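Long-range contact in CG8862 (Drosophila melanogaster, PDB 3ISM), which probably cleaves DNA and RNA as a magnesium-dependent mitochondrial endonuclease of the DNA/RNA non-specific family: residues B[22-33]-B[45-56]. Numbering follows the deposited sequence.
Sequences IMKYGFPGLDHV and RRNRVPHWVFEH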
# COMPACT_ATOMS: atom_id res chain seq x y z
N ILE B 22 10.90 20.02 14.95
CA ILE B 22 9.88 19.67 13.96
C ILE B 22 9.01 18.51 14.47
O ILE B 22 7.78 18.59 14.41
CB ILE B 22 10.50 19.35 12.56
CG1 ILE B 22 11.09 20.62 11.94
CG2 ILE B 22 9.46 18.75 11.62
CD1 ILE B 22 12.13 20.34 10.86
N MET B 23 9.66 17.47 15.01
CA MET B 23 8.97 16.26 15.46
C MET B 23 8.61 16.28 16.94
O MET B 23 8.56 15.23 17.58
CB MET B 23 9.81 15.01 15.16
CG MET B 23 10.29 14.88 13.71
SD MET B 23 8.97 15.01 12.46
CE MET B 23 7.97 13.58 12.84
N LYS B 24 8.35 17.47 17.46
CA LYS B 24 7.92 17.70 18.84
C LYS B 24 6.79 16.77 19.33
O LYS B 24 6.82 16.27 20.46
CB LYS B 24 7.46 19.15 18.97
CG LYS B 24 6.92 19.53 20.33
CD LYS B 24 6.68 21.03 20.39
CE LYS B 24 6.01 21.43 21.66
NZ LYS B 24 5.98 22.92 21.76
N TYR B 25 5.79 16.56 18.48
CA TYR B 25 4.60 15.83 18.87
C TYR B 25 4.60 14.35 18.45
O TYR B 25 3.58 13.68 18.55
CB TYR B 25 3.35 16.56 18.36
CG TYR B 25 3.13 17.88 19.07
CD1 TYR B 25 3.19 19.09 18.38
CD2 TYR B 25 2.90 17.93 20.45
CE1 TYR B 25 3.01 20.31 19.03
CE2 TYR B 25 2.70 19.15 21.11
CZ TYR B 25 2.76 20.33 20.39
OH TYR B 25 2.57 21.53 21.03
N GLY B 26 5.74 13.86 17.99
CA GLY B 26 5.88 12.44 17.69
C GLY B 26 6.03 12.17 16.21
O GLY B 26 5.82 13.06 15.38
N PHE B 27 6.39 10.93 15.89
CA PHE B 27 6.53 10.46 14.52
C PHE B 27 5.28 9.71 14.06
O PHE B 27 4.90 8.73 14.69
CB PHE B 27 7.73 9.51 14.41
CG PHE B 27 9.07 10.20 14.48
CD1 PHE B 27 9.89 10.25 13.36
CD2 PHE B 27 9.51 10.79 15.66
CE1 PHE B 27 11.14 10.89 13.40
CE2 PHE B 27 10.76 11.44 15.72
CZ PHE B 27 11.58 11.48 14.58
N PRO B 28 4.66 10.13 12.94
CA PRO B 28 3.53 9.34 12.39
C PRO B 28 3.88 7.87 12.08
O PRO B 28 3.02 6.98 12.24
CB PRO B 28 3.17 10.09 11.10
CG PRO B 28 3.62 11.52 11.37
CD PRO B 28 4.92 11.33 12.12
N GLY B 29 5.11 7.62 11.67
CA GLY B 29 5.56 6.27 11.34
C GLY B 29 7.07 6.30 11.22
O GLY B 29 7.68 7.37 11.32
N LEU B 30 7.68 5.13 11.02
CA LEU B 30 9.14 5.07 11.01
C LEU B 30 9.71 4.40 9.75
O LEU B 30 10.81 3.85 9.78
CB LEU B 30 9.69 4.44 12.30
CG LEU B 30 9.26 5.03 13.66
CD1 LEU B 30 9.52 4.04 14.79
CD2 LEU B 30 9.94 6.38 13.96
N ASP B 31 8.97 4.47 8.65
CA ASP B 31 9.45 3.90 7.40
C ASP B 31 10.38 4.88 6.70
O ASP B 31 9.97 5.96 6.27
CB ASP B 31 8.27 3.50 6.50
CG ASP B 31 8.68 2.50 5.41
OD1 ASP B 31 9.82 2.02 5.44
OD2 ASP B 31 7.84 2.16 4.54
N HIS B 32 11.66 4.52 6.61
CA HIS B 32 12.61 5.20 5.73
C HIS B 32 12.56 6.72 5.97
O HIS B 32 12.30 7.51 5.04
CB HIS B 32 12.27 4.84 4.28
CG HIS B 32 13.45 4.76 3.38
ND1 HIS B 32 14.33 3.70 3.40
CD2 HIS B 32 13.90 5.61 2.42
CE1 HIS B 32 15.28 3.91 2.51
NE2 HIS B 32 15.03 5.05 1.88
N VAL B 33 12.79 7.11 7.22
CA VAL B 33 12.65 8.51 7.65
C VAL B 33 13.92 9.28 7.37
O VAL B 33 15.01 8.87 7.79
CB VAL B 33 12.26 8.64 9.15
CG1 VAL B 33 12.30 10.12 9.59
CG2 VAL B 33 10.88 8.06 9.41
N ARG B 45 9.12 3.59 -0.49
CA ARG B 45 9.91 2.99 -1.57
C ARG B 45 9.09 2.19 -2.59
O ARG B 45 9.47 2.11 -3.76
CB ARG B 45 11.03 2.12 -1.02
CG ARG B 45 12.13 2.93 -0.35
CD ARG B 45 13.19 2.02 0.27
NE ARG B 45 12.66 1.24 1.38
CZ ARG B 45 13.31 0.20 1.94
NH1 ARG B 45 14.49 -0.19 1.46
NH2 ARG B 45 12.78 -0.44 2.97
N ARG B 46 7.98 1.61 -2.14
CA ARG B 46 7.09 0.84 -2.97
C ARG B 46 6.32 1.73 -3.95
O ARG B 46 6.11 1.38 -5.11
CB ARG B 46 6.08 0.12 -2.08
CG ARG B 46 5.13 -0.79 -2.87
CD ARG B 46 4.48 -1.82 -1.99
NE ARG B 46 3.47 -1.26 -1.08
CZ ARG B 46 2.25 -0.88 -1.46
NH1 ARG B 46 1.85 -0.98 -2.72
NH2 ARG B 46 1.40 -0.39 -0.57
N ASN B 47 5.91 2.90 -3.46
CA ASN B 47 5.05 3.79 -4.24
C ASN B 47 5.82 4.91 -4.92
O ASN B 47 5.29 5.59 -5.80
CB ASN B 47 3.91 4.31 -3.37
CG ASN B 47 2.81 3.25 -3.18
OD1 ASN B 47 2.49 2.51 -4.11
ND2 ASN B 47 2.20 3.20 -1.99
N ARG B 48 7.07 5.07 -4.52
CA ARG B 48 7.98 6.08 -5.09
C ARG B 48 7.52 7.53 -4.80
O ARG B 48 7.76 8.42 -5.62
CB ARG B 48 8.26 5.84 -6.58
CG ARG B 48 9.26 4.71 -6.92
CD ARG B 48 8.68 3.34 -6.64
NE ARG B 48 8.98 2.33 -7.66
CZ ARG B 48 9.26 1.06 -7.38
NH1 ARG B 48 9.32 0.64 -6.12
NH2 ARG B 48 9.50 0.19 -8.36
N VAL B 49 6.87 7.72 -3.64
CA VAL B 49 6.40 9.02 -3.13
C VAL B 49 6.55 9.00 -1.60
O VAL B 49 6.86 7.96 -1.03
CB VAL B 49 4.89 9.29 -3.49
CG1 VAL B 49 4.67 9.23 -4.99
CG2 VAL B 49 3.97 8.30 -2.80
N PRO B 50 6.37 10.16 -0.91
CA PRO B 50 6.41 10.05 0.55
C PRO B 50 5.27 9.21 1.15
O PRO B 50 4.20 9.12 0.57
CB PRO B 50 6.25 11.51 1.01
CG PRO B 50 6.67 12.34 -0.14
CD PRO B 50 6.22 11.56 -1.36
N HIS B 51 5.51 8.58 2.30
CA HIS B 51 4.40 8.23 3.19
C HIS B 51 3.85 9.54 3.78
O HIS B 51 2.66 9.72 3.84
CB HIS B 51 4.86 7.36 4.35
CG HIS B 51 5.23 5.96 3.97
ND1 HIS B 51 4.31 5.04 3.52
CD2 HIS B 51 6.41 5.30 4.05
CE1 HIS B 51 4.91 3.88 3.32
NE2 HIS B 51 6.19 4.01 3.62
N TRP B 52 4.74 10.41 4.25
CA TRP B 52 4.37 11.67 4.90
C TRP B 52 5.56 12.62 4.91
O TRP B 52 6.72 12.20 4.76
CB TRP B 52 3.85 11.46 6.34
CG TRP B 52 4.75 10.67 7.28
CD1 TRP B 52 4.67 9.34 7.56
CD2 TRP B 52 5.84 11.17 8.07
NE1 TRP B 52 5.65 8.97 8.45
CE2 TRP B 52 6.38 10.07 8.79
CE3 TRP B 52 6.43 12.42 8.24
CZ2 TRP B 52 7.48 10.20 9.65
CZ3 TRP B 52 7.53 12.55 9.11
CH2 TRP B 52 8.04 11.44 9.78
N VAL B 53 5.26 13.92 5.05
CA VAL B 53 6.29 14.87 5.43
C VAL B 53 5.79 15.63 6.67
O VAL B 53 4.58 15.67 6.94
CB VAL B 53 6.63 15.88 4.30
CG1 VAL B 53 7.16 15.18 3.07
CG2 VAL B 53 5.41 16.74 3.96
N PHE B 54 6.73 16.22 7.42
CA PHE B 54 6.39 16.95 8.61
C PHE B 54 7.09 18.32 8.62
O PHE B 54 8.26 18.44 8.24
CB PHE B 54 6.73 16.16 9.89
CG PHE B 54 5.66 16.25 10.94
CD1 PHE B 54 4.76 15.20 11.12
CD2 PHE B 54 5.50 17.41 11.69
CE1 PHE B 54 3.73 15.30 12.06
CE2 PHE B 54 4.48 17.52 12.63
CZ PHE B 54 3.59 16.47 12.81
N GLU B 55 6.35 19.34 9.03
CA GLU B 55 6.86 20.72 8.99
C GLU B 55 6.46 21.43 10.27
O GLU B 55 5.41 21.16 10.84
CB GLU B 55 6.28 21.47 7.79
CG GLU B 55 6.67 20.92 6.39
CD GLU B 55 5.83 21.55 5.26
OE1 GLU B 55 4.59 21.39 5.29
OE2 GLU B 55 6.40 22.19 4.36
N HIS B 56 7.33 22.34 10.71
CA HIS B 56 7.01 23.22 11.81
C HIS B 56 7.20 24.64 11.28
O HIS B 56 8.32 25.06 11.02
CB HIS B 56 7.90 22.94 13.03
CG HIS B 56 8.01 24.10 13.98
ND1 HIS B 56 9.22 24.58 14.42
CD2 HIS B 56 7.07 24.90 14.53
CE1 HIS B 56 9.02 25.62 15.22
NE2 HIS B 56 7.72 25.84 15.30
O HOH W 1 6.37 6.19 8.08
O HOH W 2 9.79 2.53 2.21
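The loop between helix 16-22 and strand 33-35 runs across one face of strand 49-57 in the large mixed sheet of the nuclease, with Trp52 and Phe54 turned toward it. Pro28 sets its CD over one face of the indole, 3.8 Å from the centroid of the Trp52 six-membered ring and 12° off the normal, a CH-pi contact. Pro28 CG reaches the edge of the neighbouring Phe54 ring. Met23, bent at chi2 and chi3, touches both aromatics obliquely, a Met-aromatic contact, with SD 3.6 Å from Phe54 CB and CE 3.7 Å from Trp52 CH2. With chi1 at 53°, Trp52 CG stands between its own backbone N and carbonyl carbon, which carries the indole toward the loop; the ring edge meets Gly29 O, while NE1 gives its hydrogen to a water that also accepts from Asp31 N. An alanine in place of Trp52 would probably leave Pro28 and Met23 CE facing a gap and that water without one of its donors. Further along, His51 NE2 donates to Asp31 OD2 (2.6 Å), a bent bond at 142° that meets the oxygen on its anti side, tilted out of the carboxylate plane. The Arg45 guanidinium lies nearly parallel to the His32 ring, CD over its face, and NH2 bonds Pro28 O of the second subunit. The whole is apolar packing of a loop on the central sheet of a DNA/RNA non-specific endonuclease, a His-Me finger clan family.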